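Side-chain contacts in Cas13d (uncultured Ruminococcus sp, PDB 6IV9), which binds CRISPR RNA and uses its two HEPN domains for maturation of that RNA and for cleavage of target RNA: residues 195-200 with 254-259; 243-248 with 275-280; 185-190 with 286-291. The protein carries 2 engineered substitutions. One frame throughout, in Å; residues are numbered along the deposited sequence.

Overall arrangement
The three contacts lie among three helices, 168-197, 232-251 and 267-291, and the loop between the last two. Contact 3 joins 168-197 to the end of 267-291. Contact 2 joins 232-251 to the middle of 267-291. Contact 1 brings the C-terminal part of 168-197 to the loop. Contacts 1 and 2 are neighbours, with centres about 11 Å apart. They touch through Met-197 CG and Leu-248 CD1, 3.6 Å apart. Each has its centre about 17 Å from that of contact 3. Along the chain, contact 3 encloses the other two, whose segments alternate. Distant stretches are thus tied into one helical assembly, whose contact 3 end comes closest to the bound RNA.

Contact 1: residues 195-200 with 254-259; sequences NNMLGI and LGYFGL
Met-197 turns its CG away from its own N, chi1 -160°, and then bends at chi2 and chi3, and this brings SD to the ring of Phe-257. The Phe-257 side chain comes from the opposite direction. The result is a Met-aromatic contact. It joins the C-terminal part of helix 168-197 to a 3-10 segment that runs through 254-257, in the loop between helices 232-251 and 267-291. SD lies 4.4 Å from the centroid of the Phe-257 ring. It sits 46° off the ring normal, so the approach is oblique. The nearest ring atoms are CE2 and CZ.

The methyl CE of Met-197 reaches Phe-257 CZ at 4.1 Å. Its contact with Tyr-256 CD2 is looser, 4.5 Å, and also oblique. The Tyr-256 hydroxyl is bonded elsewhere, to Asp-586, and its ring packs on helix 630-638. Phe-257 also meets Phe-508 edge-to-face. No hydrogen bond links the two segments. Within segment 254-259, Leu-254 O accepts from both Phe-257 N and Leu-259 N. These two bonds close the turn that carries Phe-257. The nearest approach of the methionine sulfur to the ring is Met-197 SD to Phe-257 CE2, 3.6 Å.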
ATOM      1  N   ASN A 195      -8.820 -16.247   5.407  1.00 28.22           N
ATOM      2  CA  ASN A 195      -9.692 -16.841   6.447  1.00 30.36           C
ATOM      3  C   ASN A 195     -11.138 -16.381   6.254  1.00 35.06           C
ATOM      4  O   ASN A 195     -12.039 -17.184   6.402  1.00 32.30           O
ATOM      5  CB  ASN A 195      -9.217 -16.513   7.856  1.00 30.41           C
ATOM      6  CG  ASN A 195      -8.118 -17.453   8.285  1.00 41.73           C
ATOM      7  OD1 ASN A 195      -8.390 -18.583   8.625  1.00 42.01           O
ATOM      8  ND2 ASN A 195      -6.883 -17.018   8.199  1.00 37.50           N
ATOM      9  N   ASN A 196     -11.321 -15.108   5.946  1.00 26.88           N
ATOM     10  CA  ASN A 196     -12.658 -14.500   5.772  1.00 26.95           C
ATOM     11  C   ASN A 196     -13.388 -15.152   4.600  1.00 30.07           C
ATOM     12  O   ASN A 196     -14.571 -15.374   4.685  1.00 28.99           O
ATOM     13  CB  ASN A 196     -12.559 -13.006   5.512  1.00 26.05           C
ATOM     14  CG  ASN A 196     -13.929 -12.382   5.449  1.00 28.20           C
ATOM     15  OD1 ASN A 196     -14.732 -12.586   6.325  1.00 28.40           O
ATOM     16  ND2 ASN A 196     -14.196 -11.652   4.397  1.00 28.77           N
ATOM     17  N   MET A 197     -12.626 -15.517   3.579  1.00 29.35           N
ATOM     18  CA  MET A 197     -13.077 -16.087   2.287  1.00 36.89           C
ATOM     19  C   MET A 197     -13.819 -17.399   2.541  1.00 42.44           C
ATOM     20  O   MET A 197     -14.677 -17.750   1.752  1.00 38.90           O
ATOM     21  CB  MET A 197     -11.833 -16.381   1.453  1.00 42.53           C
ATOM     22  CG  MET A 197     -12.055 -16.523  -0.001  1.00 63.58           C
ATOM     23  SD  MET A 197     -11.001 -15.394  -0.920  1.00 67.54           S
ATOM     24  CE  MET A 197     -11.919 -13.881  -0.675  1.00 66.48           C
ATOM     25  N   LEU A 198     -13.477 -18.077   3.627  1.00 36.03           N
ATOM     26  CA  LEU A 198     -14.080 -19.373   3.996  1.00 43.36           C
ATOM     27  C   LEU A 198     -15.572 -19.219   4.285  1.00 58.01           C
ATOM     28  O   LEU A 198     -16.329 -20.120   3.943  1.00 45.72           O
ATOM     29  CB  LEU A 198     -13.350 -19.911   5.224  1.00 42.58           C
ATOM     30  CG  LEU A 198     -11.912 -20.349   4.986  1.00 44.89           C
ATOM     31  CD1 LEU A 198     -11.349 -20.973   6.235  1.00 47.69           C
ATOM     32  CD2 LEU A 198     -11.837 -21.334   3.849  1.00 51.47           C
ATOM     33  N   GLY A 199     -15.972 -18.111   4.900  1.00 64.32           N
ATOM     34  CA  GLY A 199     -17.392 -17.952   5.254  1.00 77.75           C
ATOM     35  C   GLY A 199     -17.761 -18.620   6.573  1.00 89.04           C
ATOM     36  O   GLY A 199     -18.937 -18.975   6.722  1.00 90.89           O
ATOM     37  N   ILE A 200     -16.767 -18.895   7.422  1.00107.74           N
ATOM     38  CA  ILE A 200     -16.996 -19.501   8.771  1.00115.29           C
ATOM     39  C   ILE A 200     -17.216 -18.333   9.725  1.00123.38           C
ATOM     40  O   ILE A 200     -16.303 -18.004  10.500  1.00106.46           O
ATOM     41  CB  ILE A 200     -15.796 -20.342   9.238  1.00111.73           C
ATOM     42  CG1 ILE A 200     -14.471 -19.816   8.689  1.00108.99           C
ATOM     43  CG2 ILE A 200     -16.009 -21.816   8.952  1.00102.88           C
ATOM     44  CD1 ILE A 200     -13.895 -18.665   9.480  1.00110.22           C
ATOM     45  N   LEU A 254     -11.652 -17.941  -4.662  1.00 30.77           N
ATOM     46  CA  LEU A 254     -10.263 -17.657  -5.117  1.00 32.24           C
ATOM     47  C   LEU A 254     -10.288 -16.930  -6.462  1.00 29.46           C
ATOM     48  O   LEU A 254      -9.349 -16.238  -6.782  1.00 30.57           O
ATOM     49  CB  LEU A 254      -9.429 -18.936  -5.173  1.00 29.60           C
ATOM     50  CG  LEU A 254      -8.840 -19.365  -3.835  1.00 36.85           C
ATOM     51  CD1 LEU A 254      -8.125 -20.694  -3.954  1.00 34.74           C
ATOM     52  CD2 LEU A 254      -7.908 -18.305  -3.277  1.00 39.76           C
ATOM     53  N   GLY A 255     -11.392 -17.045  -7.182  1.00 24.95           N
ATOM     54  CA  GLY A 255     -11.584 -16.387  -8.482  1.00 29.21           C
ATOM     55  C   GLY A 255     -11.572 -14.878  -8.345  1.00 32.70           C
ATOM     56  O   GLY A 255     -11.272 -14.191  -9.302  1.00 34.06           O
ATOM     57  N   TYR A 256     -11.866 -14.394  -7.148  1.00 31.03           N
ATOM     58  CA  TYR A 256     -11.892 -12.939  -6.868  1.00 35.42           C
ATOM     59  C   TYR A 256     -10.487 -12.374  -7.082  1.00 43.66           C
ATOM     60  O   TYR A 256     -10.367 -11.249  -7.546  1.00 43.96           O
ATOM     61  CB  TYR A 256     -12.406 -12.692  -5.454  1.00 32.72           C
ATOM     62  CG  TYR A 256     -13.906 -12.727  -5.329  1.00 27.59           C
ATOM     63  CD1 TYR A 256     -14.714 -12.088  -6.247  1.00 32.82           C
ATOM     64  CD2 TYR A 256     -14.517 -13.400  -4.297  1.00 28.37           C
ATOM     65  CE1 TYR A 256     -16.090 -12.092  -6.128  1.00 33.08           C
ATOM     66  CE2 TYR A 256     -15.891 -13.435  -4.171  1.00 29.90           C
ATOM     67  CZ  TYR A 256     -16.681 -12.776  -5.087  1.00 31.82           C
ATOM     68  OH  TYR A 256     -18.025 -12.794  -4.954  1.00 27.89           O
ATOM     69  N   PHE A 257      -9.481 -13.178  -6.757  1.00 40.00           N
ATOM     70  CA  PHE A 257      -8.050 -12.802  -6.809  1.00 38.14           C
ATOM     71  C   PHE A 257      -7.447 -13.106  -8.172  1.00 40.43           C
ATOM     72  O   PHE A 257      -6.273 -12.906  -8.336  1.00 44.95           O
ATOM     73  CB  PHE A 257      -7.269 -13.657  -5.825  1.00 35.28           C
ATOM     74  CG  PHE A 257      -7.572 -13.415  -4.377  1.00 38.55           C
ATOM     75  CD1 PHE A 257      -7.797 -12.142  -3.900  1.00 49.40           C
ATOM     76  CD2 PHE A 257      -7.579 -14.458  -3.484  1.00 41.60           C
ATOM     77  CE1 PHE A 257      -8.039 -11.930  -2.557  1.00 43.72           C
ATOM     78  CE2 PHE A 257      -7.827 -14.247  -2.144  1.00 47.20           C
ATOM     79  CZ  PHE A 257      -8.056 -12.980  -1.681  1.00 42.55           C
ATOM     80  N   GLY A 258      -8.242 -13.575  -9.114  1.00 35.25           N
ATOM     81  CA  GLY A 258      -7.656 -13.957 -10.404  1.00 34.83           C
ATOM     82  C   GLY A 258      -7.121 -15.376 -10.359  1.00 34.86           C
ATOM     83  O   GLY A 258      -6.413 -15.724 -11.267  1.00 37.65           O
ATOM     84  N   LEU A 259      -7.380 -16.105  -9.275  1.00 32.00           N
ATOM     85  CA  LEU A 259      -6.992 -17.533  -9.141  1.00 35.57           C
ATOM     86  C   LEU A 259      -8.182 -18.431  -9.490  1.00 32.66           C
ATOM     87  O   LEU A 259      -8.744 -19.038  -8.613  1.00 41.46           O
ATOM     88  CB  LEU A 259      -6.498 -17.809  -7.731  1.00 32.25           C
ATOM     89  CG  LEU A 259      -5.205 -17.098  -7.386  1.00 34.74           C
ATOM     90  CD1 LEU A 259      -4.825 -17.374  -5.954  1.00 38.62           C
ATOM     91  CD2 LEU A 259      -4.114 -17.538  -8.334  1.00 36.78           C
TER

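Contact 2: residues 243-248 with 275-280; sequences SKFNDL and KRVYHM
Two long helices that follow one another in the chain, 232-251 and 267-291, pack here through Phe-245, Val-277 and Tyr-278. The contact is a buried helix-helix interface, and one aromatic ring does most of the work. Phe-245 has CG opposite its N across the CA-CB bond, chi1 176°, and this sends the ring out toward helix 267-291. The far corner of the ring does the touching. Its CE1 lies 4.0 Å from Val-277 CG1. The same CE1 is 3.9 Å from Tyr-278 N, so the ring also rests on the backbone of the partner helix. Next to it, Phe-245 CZ is 4.1 Å from Tyr-278 CB. Both Val-277 CG1 and Tyr-278 N come to the ring obliquely.

The side chains of Phe-245 and Tyr-278 cross at about a right angle. Tyr-278 offers its CB here, while its ring leads off toward other partners. That ring stacks on Phe-222, and its hydroxyl bonds Asn-217 O. Phe-222 also meets the Phe-245 ring edge-to-face, which makes an aromatic group of three. Val-277 also packs on Leu-254, which belongs to contact 1.

No hydrogen bond or charge pair links the two segments. Their mutual hold is apolar, so it should depend on burial of apolar surface rather than on any directed bond.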
ATOM      1  N   SER A 243      -7.497 -29.708   5.326  1.00 36.16           N
ATOM      2  CA  SER A 243      -8.972 -29.688   5.349  1.00 41.89           C
ATOM      3  C   SER A 243      -9.478 -28.265   5.085  1.00 40.85           C
ATOM      4  O   SER A 243     -10.417 -28.105   4.328  1.00 30.89           O
ATOM      5  CB  SER A 243      -9.442 -30.279   6.640  1.00 47.11           C
ATOM      6  OG  SER A 243     -10.771 -29.911   6.906  1.00 57.28           O
ATOM      7  N   LYS A 244      -8.837 -27.268   5.693  1.00 38.68           N
ATOM      8  CA  LYS A 244      -9.193 -25.845   5.466  1.00 34.54           C
ATOM      9  C   LYS A 244      -8.894 -25.471   4.010  1.00 26.83           C
ATOM     10  O   LYS A 244      -9.637 -24.712   3.451  1.00 31.08           O
ATOM     11  CB  LYS A 244      -8.488 -24.952   6.485  1.00 41.17           C
ATOM     12  CG  LYS A 244      -9.089 -24.994   7.876  1.00 47.25           C
ATOM     13  CD  LYS A 244     -10.364 -24.217   7.946  1.00 57.19           C
ATOM     14  CE  LYS A 244     -10.878 -23.981   9.347  1.00 62.15           C
ATOM     15  NZ  LYS A 244     -11.077 -22.538   9.627  1.00 71.69           N
ATOM     16  N   PHE A 245      -7.819 -26.004   3.450  1.00 27.52           N
ATOM     17  CA  PHE A 245      -7.416 -25.705   2.054  1.00 28.39           C
ATOM     18  C   PHE A 245      -8.514 -26.181   1.100  1.00 27.01           C
ATOM     19  O   PHE A 245      -8.906 -25.460   0.221  1.00 28.00           O
ATOM     20  CB  PHE A 245      -6.093 -26.414   1.770  1.00 31.31           C
ATOM     21  CG  PHE A 245      -5.544 -26.317   0.370  1.00 30.96           C
ATOM     22  CD1 PHE A 245      -4.953 -25.159  -0.089  1.00 31.44           C
ATOM     23  CD2 PHE A 245      -5.547 -27.416  -0.464  1.00 29.38           C
ATOM     24  CE1 PHE A 245      -4.424 -25.087  -1.361  1.00 30.79           C
ATOM     25  CE2 PHE A 245      -5.020 -27.344  -1.739  1.00 31.51           C
ATOM     26  CZ  PHE A 245      -4.451 -26.182  -2.180  1.00 35.45           C
ATOM     27  N   ASN A 246      -9.007 -27.393   1.316  1.00 29.68           N
ATOM     28  CA  ASN A 246     -10.115 -27.922   0.485  1.00 28.16           C
ATOM     29  C   ASN A 246     -11.359 -27.063   0.698  1.00 27.54           C
ATOM     30  O   ASN A 246     -12.051 -26.834  -0.244  1.00 32.77           O
ATOM     31  CB  ASN A 246     -10.356 -29.405   0.727  1.00 29.29           C
ATOM     32  CG  ASN A 246      -9.257 -30.255   0.150  1.00 28.53           C
ATOM     33  OD1 ASN A 246      -8.856 -30.048  -0.974  1.00 32.99           O
ATOM     34  ND2 ASN A 246      -8.754 -31.187   0.920  1.00 30.67           N
ATOM     35  N   ASP A 247     -11.592 -26.597   1.918  1.00 30.95           N
ATOM     36  CA  ASP A 247     -12.768 -25.740   2.199  1.00 32.03           C
ATOM     37  C   ASP A 247     -12.662 -24.472   1.351  1.00 30.94           C
ATOM     38  O   ASP A 247     -13.637 -24.089   0.755  1.00 30.16           O
ATOM     39  CB  ASP A 247     -12.816 -25.364   3.678  1.00 42.30           C
ATOM     40  CG  ASP A 247     -13.281 -26.469   4.603  1.00 51.86           C
ATOM     41  OD1 ASP A 247     -13.931 -27.383   4.124  1.00 57.06           O
ATOM     42  OD2 ASP A 247     -12.983 -26.399   5.797  1.00 56.89           O
ATOM     43  N   LEU A 248     -11.481 -23.870   1.297  1.00 30.65           N
ATOM     44  CA  LEU A 248     -11.271 -22.647   0.492  1.00 29.09           C
ATOM     45  C   LEU A 248     -11.482 -22.943  -0.993  1.00 26.08           C
ATOM     46  O   LEU A 248     -12.068 -22.146  -1.663  1.00 29.16           O
ATOM     47  CB  LEU A 248      -9.855 -22.133   0.747  1.00 34.23           C
ATOM     48  CG  LEU A 248      -9.512 -20.817   0.065  1.00 38.82           C
ATOM     49  CD1 LEU A 248     -10.494 -19.735   0.449  1.00 39.83           C
ATOM     50  CD2 LEU A 248      -8.111 -20.387   0.420  1.00 44.39           C
ATOM     51  N   LYS A 275      -1.622 -27.050  -6.549  1.00 26.61           N
ATOM     52  CA  LYS A 275      -0.211 -26.949  -6.130  1.00 28.52           C
ATOM     53  C   LYS A 275       0.228 -25.479  -6.171  1.00 27.98           C
ATOM     54  O   LYS A 275       0.870 -25.036  -5.246  1.00 25.64           O
ATOM     55  CB  LYS A 275       0.623 -27.811  -7.075  1.00 32.50           C
ATOM     56  CG  LYS A 275       2.102 -27.901  -6.756  1.00 34.57           C
ATOM     57  CD  LYS A 275       2.839 -28.789  -7.711  1.00 37.95           C
ATOM     58  CE  LYS A 275       4.128 -29.312  -7.138  1.00 42.72           C
ATOM     59  NZ  LYS A 275       4.763 -30.313  -8.021  1.00 51.63           N
ATOM     60  N   ARG A 276      -0.140 -24.764  -7.224  1.00 26.32           N
ATOM     61  CA  ARG A 276       0.214 -23.328  -7.347  1.00 28.12           C
ATOM     62  C   ARG A 276      -0.435 -22.537  -6.209  1.00 25.21           C
ATOM     63  O   ARG A 276       0.232 -21.736  -5.629  1.00 24.55           O
ATOM     64  CB  ARG A 276      -0.238 -22.786  -8.704  1.00 29.31           C
ATOM     65  CG  ARG A 276       0.570 -23.311  -9.877  1.00 33.79           C
ATOM     66  CD  ARG A 276       0.368 -22.495 -11.119  1.00 35.68           C
ATOM     67  NE  ARG A 276      -0.997 -22.557 -11.576  1.00 42.65           N
ATOM     68  CZ  ARG A 276      -1.453 -23.413 -12.476  1.00 46.74           C
ATOM     69  NH1 ARG A 276      -0.673 -24.364 -12.945  1.00 41.42           N
ATOM     70  NH2 ARG A 276      -2.689 -23.300 -12.911  1.00 51.60           N
ATOM     71  N   VAL A 277      -1.702 -22.800  -5.917  1.00 24.54           N
ATOM     72  CA  VAL A 277      -2.409 -22.089  -4.816  1.00 27.33           C
ATOM     73  C   VAL A 277      -1.730 -22.417  -3.488  1.00 26.64           C
ATOM     74  O   VAL A 277      -1.499 -21.517  -2.713  1.00 25.19           O
ATOM     75  CB  VAL A 277      -3.910 -22.423  -4.790  1.00 26.06           C
ATOM     76  CG1 VAL A 277      -4.591 -21.801  -3.598  1.00 28.69           C
ATOM     77  CG2 VAL A 277      -4.585 -21.993  -6.063  1.00 25.34           C
ATOM     78  N   TYR A 278      -1.377 -23.679  -3.290  1.00 24.66           N
ATOM     79  CA  TYR A 278      -0.708 -24.081  -2.037  1.00 25.22           C
ATOM     80  C   TYR A 278       0.610 -23.311  -1.892  1.00 24.60           C
ATOM     81  O   TYR A 278       0.873 -22.803  -0.830  1.00 26.70           O
ATOM     82  CB  TYR A 278      -0.379 -25.573  -2.076  1.00 25.62           C
ATOM     83  CG  TYR A 278       0.577 -25.988  -0.994  1.00 24.89           C
ATOM     84  CD1 TYR A 278       0.218 -25.895   0.332  1.00 26.30           C
ATOM     85  CD2 TYR A 278       1.846 -26.440  -1.285  1.00 24.43           C
ATOM     86  CE1 TYR A 278       1.086 -26.251   1.340  1.00 29.17           C
ATOM     87  CE2 TYR A 278       2.727 -26.803  -0.286  1.00 27.81           C
ATOM     88  CZ  TYR A 278       2.346 -26.708   1.032  1.00 28.11           C
ATOM     89  OH  TYR A 278       3.185 -27.057   2.032  1.00 30.27           O
ATOM     90  N   HIS A 279       1.386 -23.220  -2.960  1.00 22.97           N
ATOM     91  CA  HIS A 279       2.687 -22.518  -2.891  1.00 23.27           C
ATOM     92  C   HIS A 279       2.470 -21.051  -2.514  1.00 22.46           C
ATOM     93  O   HIS A 279       3.262 -20.522  -1.759  1.00 25.00           O
ATOM     94  CB  HIS A 279       3.405 -22.650  -4.230  1.00 25.62           C
ATOM     95  CG  HIS A 279       3.954 -24.013  -4.471  1.00 26.06           C
ATOM     96  ND1 HIS A 279       4.302 -24.458  -5.702  1.00 28.38           N
ATOM     97  CD2 HIS A 279       4.207 -25.025  -3.629  1.00 28.94           C
ATOM     98  CE1 HIS A 279       4.750 -25.676  -5.608  1.00 25.40           C
ATOM     99  NE2 HIS A 279       4.703 -26.039  -4.366  1.00 28.17           N
ATOM    100  N   MET A 280       1.451 -20.425  -3.081  1.00 21.46           N
ATOM    101  CA  MET A 280       1.176 -19.005  -2.775  1.00 23.89           C
ATOM    102  C   MET A 280       0.829 -18.856  -1.292  1.00 24.33           C
ATOM    103  O   MET A 280       1.418 -18.024  -0.649  1.00 24.32           O
ATOM    104  CB  MET A 280       0.030 -18.493  -3.651  1.00 23.86           C
ATOM    105  CG  MET A 280       0.379 -18.447  -5.119  1.00 27.71           C
ATOM    106  SD  MET A 280      -0.963 -18.071  -6.258  1.00 27.99           S
ATOM    107  CE  MET A 280      -1.179 -16.319  -5.977  1.00 27.81           C
TER

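Contact 3: residues 185-190 with 286-291; sequences VYVTNI and QIAQCV. Engineered in segment 286-291: Ala-288 (natural residue Arg).
Val-187 is the bump in this contact, and Ile-287, Ala-288 and Val-291 form the hollow that takes it. The helices carrying them, 168-197 and 267-291, cross with short-segment axes 9.6 Å apart and an angle of 131° between their directions. The two methyls of Val-187 divide the hollow. CG1 presses on Ile-287 CG2 at 3.4 Å, tighter than usual for two carbons. CG2 takes the other wall, 3.9 Å from Val-291 CG2. It also lies over the floor, 4.1 Å from Ala-288 CA and 4.3 Å from its CB. With chi1 -63°, Val-187 CG2 is wedged between its own N and carbonyl carbon, the crowded position, and this splits the two methyls between the walls. Cutting Val-187 back to an alanine would remove both methyls and is likely to leave Ile-287 CG2 and Val-291 CG2 without these partners, with a gap above Ala-288.

Ala-288 is an engineered substitution for the natural arginine. That arginine probably belongs to the R-X4-H signature of HEPN ribonucleases, so the contact probably lies beside one HEPN active site. The bound RNA passes about 7 Å from its nearest atom. Val-291 O bonds His-750 on helix 713-760. In this engineered protein the contact is wholly aliphatic, held by shape and burial without a polar bond; the natural arginine would put a charged side chain at Ala-288.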
ATOM      1  N   VAL A 185       1.949  -5.353   7.638  1.00 22.18           N
ATOM      2  CA  VAL A 185       0.564  -4.885   7.377  1.00 22.88           C
ATOM      3  C   VAL A 185      -0.092  -5.752   6.297  1.00 21.77           C
ATOM      4  O   VAL A 185      -1.150  -6.247   6.524  1.00 21.28           O
ATOM      5  CB  VAL A 185       0.596  -3.425   6.898  1.00 24.10           C
ATOM      6  CG1 VAL A 185      -0.722  -3.020   6.285  1.00 26.30           C
ATOM      7  CG2 VAL A 185       1.017  -2.461   7.985  1.00 24.02           C
ATOM      8  N   TYR A 186       0.563  -5.912   5.158  1.00 19.19           N
ATOM      9  CA  TYR A 186      -0.038  -6.670   4.031  1.00 23.09           C
ATOM     10  C   TYR A 186      -0.229  -8.158   4.320  1.00 24.14           C
ATOM     11  O   TYR A 186      -1.239  -8.669   3.951  1.00 22.05           O
ATOM     12  CB  TYR A 186       0.549  -6.242   2.686  1.00 22.38           C
ATOM     13  CG  TYR A 186       0.105  -4.841   2.396  1.00 22.89           C
ATOM     14  CD1 TYR A 186      -1.200  -4.576   2.041  1.00 30.66           C
ATOM     15  CD2 TYR A 186       0.944  -3.780   2.628  1.00 23.55           C
ATOM     16  CE1 TYR A 186      -1.638  -3.286   1.845  1.00 32.69           C
ATOM     17  CE2 TYR A 186       0.531  -2.482   2.413  1.00 27.68           C
ATOM     18  CZ  TYR A 186      -0.766  -2.232   2.030  1.00 32.23           C
ATOM     19  OH  TYR A 186      -1.184  -0.957   1.861  1.00 34.45           O
ATOM     20  N   VAL A 187       0.738  -8.825   4.934  1.00 22.53           N
ATOM     21  CA  VAL A 187       0.510 -10.265   5.244  1.00 23.99           C
ATOM     22  C   VAL A 187      -0.635 -10.392   6.248  1.00 23.32           C
ATOM     23  O   VAL A 187      -1.385 -11.322   6.154  1.00 23.83           O
ATOM     24  CB  VAL A 187       1.768 -11.029   5.680  1.00 28.10           C
ATOM     25  CG1 VAL A 187       2.800 -11.059   4.577  1.00 36.65           C
ATOM     26  CG2 VAL A 187       2.344 -10.509   6.967  1.00 28.01           C
ATOM     27  N   THR A 188      -0.725  -9.469   7.190  1.00 23.24           N
ATOM     28  CA  THR A 188      -1.828  -9.560   8.164  1.00 22.13           C
ATOM     29  C   THR A 188      -3.155  -9.442   7.411  1.00 22.14           C
ATOM     30  O   THR A 188      -4.031 -10.226   7.648  1.00 24.15           O
ATOM     31  CB  THR A 188      -1.701  -8.489   9.251  1.00 23.43           C
ATOM     32  OG1 THR A 188      -0.543  -8.759  10.021  1.00 25.07           O
ATOM     33  CG2 THR A 188      -2.907  -8.452  10.160  1.00 25.99           C
ATOM     34  N   ASN A 189      -3.253  -8.486   6.505  1.00 22.05           N
ATOM     35  CA  ASN A 189      -4.501  -8.301   5.731  1.00 22.12           C
ATOM     36  C   ASN A 189      -4.782  -9.524   4.851  1.00 24.14           C
ATOM     37  O   ASN A 189      -5.910  -9.928   4.783  1.00 22.63           O
ATOM     38  CB  ASN A 189      -4.436  -7.037   4.881  1.00 21.29           C
ATOM     39  CG  ASN A 189      -4.486  -5.782   5.715  1.00 24.06           C
ATOM     40  OD1 ASN A 189      -4.721  -5.846   6.893  1.00 24.28           O
ATOM     41  ND2 ASN A 189      -4.269  -4.645   5.098  1.00 26.07           N
ATOM     42  N   ILE A 190      -3.772 -10.041   4.167  1.00 20.87           N
ATOM     43  CA  ILE A 190      -3.983 -11.201   3.253  1.00 23.01           C
ATOM     44  C   ILE A 190      -4.444 -12.428   4.049  1.00 22.10           C
ATOM     45  O   ILE A 190      -5.365 -13.076   3.645  1.00 23.34           O
ATOM     46  CB  ILE A 190      -2.704 -11.504   2.453  1.00 23.13           C
ATOM     47  CG1 ILE A 190      -2.322 -10.348   1.531  1.00 23.55           C
ATOM     48  CG2 ILE A 190      -2.867 -12.816   1.714  1.00 25.50           C
ATOM     49  CD1 ILE A 190      -0.978 -10.495   0.883  1.00 24.61           C
ATOM     50  N   GLN A 286       4.872 -18.151   5.384  1.00 25.40           N
ATOM     51  CA  GLN A 286       6.310 -18.042   5.721  1.00 27.56           C
ATOM     52  C   GLN A 286       6.666 -16.582   6.015  1.00 27.10           C
ATOM     53  O   GLN A 286       7.353 -16.326   6.979  1.00 28.02           O
ATOM     54  CB  GLN A 286       7.140 -18.630   4.586  1.00 29.64           C
ATOM     55  CG  GLN A 286       8.573 -18.141   4.542  1.00 34.81           C
ATOM     56  CD  GLN A 286       9.437 -18.715   5.633  1.00 37.56           C
ATOM     57  OE1 GLN A 286       9.111 -19.702   6.258  1.00 35.72           O
ATOM     58  NE2 GLN A 286      10.563 -18.075   5.863  1.00 38.99           N
ATOM     59  N   ILE A 287       6.163 -15.655   5.208  1.00 23.64           N
ATOM     60  CA  ILE A 287       6.447 -14.216   5.438  1.00 23.37           C
ATOM     61  C   ILE A 287       5.856 -13.817   6.788  1.00 23.21           C
ATOM     62  O   ILE A 287       6.516 -13.152   7.536  1.00 25.80           O
ATOM     63  CB  ILE A 287       5.923 -13.342   4.291  1.00 24.44           C
ATOM     64  CG1 ILE A 287       6.575 -13.713   2.960  1.00 24.19           C
ATOM     65  CG2 ILE A 287       6.143 -11.887   4.621  1.00 25.28           C
ATOM     66  CD1 ILE A 287       5.906 -13.115   1.769  1.00 26.62           C
ATOM     67  N   ALA A 288       4.665 -14.310   7.096  1.00 24.89           N
ATOM     68  CA  ALA A 288       3.997 -13.987   8.371  1.00 25.68           C
ATOM     69  C   ALA A 288       4.861 -14.464   9.537  1.00 26.17           C
ATOM     70  O   ALA A 288       4.989 -13.755  10.489  1.00 27.47           O
ATOM     71  CB  ALA A 288       2.633 -14.602   8.408  1.00 30.98           C
ATOM     72  N   GLN A 289       5.501 -15.616   9.387  1.00 25.51           N
ATOM     73  CA  GLN A 289       6.363 -16.203  10.446  1.00 26.91           C
ATOM     74  C   GLN A 289       7.663 -15.412  10.610  1.00 26.99           C
ATOM     75  O   GLN A 289       8.359 -15.657  11.564  1.00 29.08           O
ATOM     76  CB  GLN A 289       6.621 -17.676  10.153  1.00 31.31           C
ATOM     77  CG  GLN A 289       5.388 -18.539  10.310  1.00 32.95           C
ATOM     78  CD  GLN A 289       5.604 -19.900   9.703  1.00 42.17           C
ATOM     79  OE1 GLN A 289       6.681 -20.458   9.765  1.00 53.83           O
ATOM     80  NE2 GLN A 289       4.580 -20.431   9.083  1.00 44.05           N
ATOM     81  N   CYS A 290       8.002 -14.579   9.641  1.00 25.44           N
ATOM     82  CA  CYS A 290       9.240 -13.780   9.700  1.00 27.94           C
ATOM     83  C   CYS A 290       9.006 -12.391  10.280  1.00 30.21           C
ATOM     84  O   CYS A 290       9.962 -11.809  10.702  1.00 30.94           O
ATOM     85  CB  CYS A 290       9.809 -13.598   8.309  1.00 26.85           C
ATOM     86  SG  CYS A 290      10.450 -15.139   7.626  1.00 31.59           S
ATOM     87  N   VAL A 291       7.785 -11.878  10.215  1.00 26.60           N
ATOM     88  CA  VAL A 291       7.524 -10.504  10.722  1.00 26.34           C
ATOM     89  C   VAL A 291       6.694 -10.519  12.006  1.00 29.17           C
ATOM     90  O   VAL A 291       6.477  -9.457  12.541  1.00 28.57           O
ATOM     91  CB  VAL A 291       6.883  -9.642   9.627  1.00 31.01           C
ATOM     92  CG1 VAL A 291       7.840  -9.408   8.483  1.00 30.85           C
ATOM     93  CG2 VAL A 291       5.615 -10.278   9.119  1.00 28.68           C
TER